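Local coordinates for protein glucose-6-phosphate isomerase (PDB 3QKI) that probably interconverts alpha-D-glucose 6-phosphate and beta-D-fructose 6-phosphate, the second step of glycolysis, at residues 244-249 with 283-288. Sequence-based numbering, arbitrary orientation.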
loop_
_atom_site.group_PDB
_atom_site.type_symbol
_atom_site.label_atom_id
_atom_site.label_comp_id
_atom_site.label_asym_id
_atom_site.label_seq_id
_atom_site.Cartn_x
_atom_site.Cartn_y
_atom_site.Cartn_z
ATOM N N LEU A 244 -14.504 -11.139 21.437
ATOM C CA LEU A 244 -15.510 -11.692 20.535
ATOM C C LEU A 244 -14.778 -12.012 19.214
ATOM O O LEU A 244 -13.999 -11.199 18.731
ATOM C CB LEU A 244 -16.656 -10.703 20.291
ATOM C CG LEU A 244 -17.815 -11.242 19.424
ATOM C CD1 LEU A 244 -18.612 -12.309 20.150
ATOM C CD2 LEU A 244 -18.705 -10.135 18.949
ATOM N N VAL A 245 -14.985 -13.212 18.667
ATOM C CA VAL A 245 -14.365 -13.634 17.432
ATOM C C VAL A 245 -15.437 -13.764 16.341
ATOM O O VAL A 245 -16.423 -14.484 16.526
ATOM C CB VAL A 245 -13.579 -14.942 17.656
ATOM C CG1 VAL A 245 -12.951 -15.446 16.371
ATOM C CG2 VAL A 245 -12.513 -14.761 18.742
ATOM N N ILE A 246 -15.248 -13.058 15.223
ATOM C CA ILE A 246 -16.169 -13.103 14.073
ATOM C C ILE A 246 -15.470 -13.808 12.916
ATOM O O ILE A 246 -14.456 -13.306 12.437
ATOM C CB ILE A 246 -16.714 -11.712 13.664
ATOM C CG1 ILE A 246 -17.312 -10.966 14.876
ATOM C CG2 ILE A 246 -17.720 -11.819 12.480
ATOM C CD1 ILE A 246 -17.793 -9.523 14.583
ATOM N N ILE A 247 -16.009 -14.972 12.475
ATOM C CA ILE A 247 -15.449 -15.748 11.375
ATOM C C ILE A 247 -16.295 -15.481 10.121
ATOM O O ILE A 247 -17.494 -15.783 10.095
ATOM C CB ILE A 247 -15.332 -17.251 11.733
ATOM C CG1 ILE A 247 -14.590 -17.435 13.089
ATOM C CG2 ILE A 247 -14.598 -18.003 10.621
ATOM C CD1 ILE A 247 -14.987 -18.727 13.834
ATOM N N ILE A 248 -15.666 -14.890 9.096
ATOM C CA ILE A 248 -16.341 -14.486 7.863
ATOM C C ILE A 248 -15.904 -15.345 6.699
ATOM O O ILE A 248 -14.750 -15.265 6.260
ATOM C CB ILE A 248 -16.162 -12.974 7.585
ATOM C CG1 ILE A 248 -16.609 -12.130 8.814
ATOM C CG2 ILE A 248 -16.997 -12.596 6.322
ATOM C CD1 ILE A 248 -15.828 -10.979 9.100
ATOM N N SER A 249 -16.837 -16.188 6.207
ATOM C CA SER A 249 -16.598 -17.110 5.086
ATOM C C SER A 249 -17.935 -17.640 4.623
ATOM O O SER A 249 -18.618 -18.319 5.402
ATOM C CB SER A 249 -15.698 -18.280 5.511
ATOM O OG SER A 249 -15.654 -19.273 4.503
ATOM N N VAL A 283 -18.864 -15.814 16.647
ATOM C CA VAL A 283 -19.906 -15.512 15.682
ATOM C C VAL A 283 -19.451 -15.847 14.257
ATOM O O VAL A 283 -18.240 -15.862 13.971
ATOM C CB VAL A 283 -20.686 -14.176 15.852
ATOM C CG1 VAL A 283 -20.465 -13.540 17.205
ATOM C CG2 VAL A 283 -20.425 -13.193 14.739
ATOM N N ALA A 284 -20.405 -16.188 13.381
ATOM C CA ALA A 284 -20.041 -16.461 12.001
ATOM C C ALA A 284 -20.845 -15.629 11.045
ATOM O O ALA A 284 -22.009 -15.341 11.292
ATOM C CB ALA A 284 -20.230 -17.938 11.682
ATOM N N VAL A 285 -20.223 -15.246 9.931
ATOM C CA VAL A 285 -20.911 -14.571 8.845
ATOM C C VAL A 285 -20.713 -15.579 7.736
ATOM O O VAL A 285 -19.589 -15.745 7.244
ATOM C CB VAL A 285 -20.387 -13.157 8.508
ATOM C CG1 VAL A 285 -21.082 -12.616 7.268
ATOM C CG2 VAL A 285 -20.593 -12.202 9.691
ATOM N N SER A 286 -21.777 -16.373 7.466
ATOM C CA SER A 286 -21.722 -17.511 6.549
ATOM C C SER A 286 -23.134 -18.022 6.216
ATOM O O SER A 286 -24.106 -17.653 6.879
ATOM C CB SER A 286 -20.994 -18.665 7.241
ATOM O OG SER A 286 -20.808 -19.797 6.408
ATOM N N THR A 287 -23.227 -18.965 5.250
ATOM C CA THR A 287 -24.527 -19.610 4.950
ATOM C C THR A 287 -24.420 -21.092 5.175
ATOM O O THR A 287 -25.424 -21.811 5.080
ATOM C CB THR A 287 -24.990 -19.297 3.546
ATOM O OG1 THR A 287 -23.944 -19.660 2.643
ATOM C CG2 THR A 287 -25.341 -17.845 3.395
ATOM N N ASN A 288 -23.206 -21.566 5.463
ATOM C CA ASN A 288 -23.060 -22.990 5.686
ATOM C C ASN A 288 -23.415 -23.296 7.136
ATOM O O ASN A 288 -22.536 -23.353 8.005
ATOM C CB ASN A 288 -21.675 -23.463 5.320
ATOM C CG ASN A 288 -21.585 -24.967 5.253
ATOM O OD1 ASN A 288 -22.288 -25.703 5.972
ATOM N ND2 ASN A 288 -20.716 -25.449 4.393
#
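Val-283 meets the segment 244-249 with both its methyl groups and its backbone, a worked example of a residue that joins a parallel pair of strands through main chain and side chain alike. Its CB carries two branches that part company: CG1 reaches CD1 of Leu-244 at 3.7 Å, the two side chains crossing at about a right angle, while CG2 lies 3.8 Å from both CG1 and CG2 of Ile-246, which runs alongside and points the same way. The methyl CG2 of Ile-246, set anti to the backbone N (chi1 -52° places CG1 beside that N), also touches CG2 of Val-285 at 4.0 Å. Helix 318-328 packs over this aliphatic face; Ile-247 and Ala-284 face helices 255-268 and 289-295 on the other. Between the faces, the N-H of Val-283 bonds Val-245 O and its O accepts from Ile-247 N, both 2.8 Å; Val-285 repeats the pattern with Ile-247 and Ser-249. Past the strands, Ser-286 OG accepts from Asn-288 N (3.1 Å) in an ST turn, and Asn-288 N-caps helix 289-295. Ser-249, whose OG bonds Thr-254 OG1, belongs to the beta-D-fructose 6-phosphate site, unoccupied here, at the C-terminal ends of the strands of a parallel alpha/beta SIS domain.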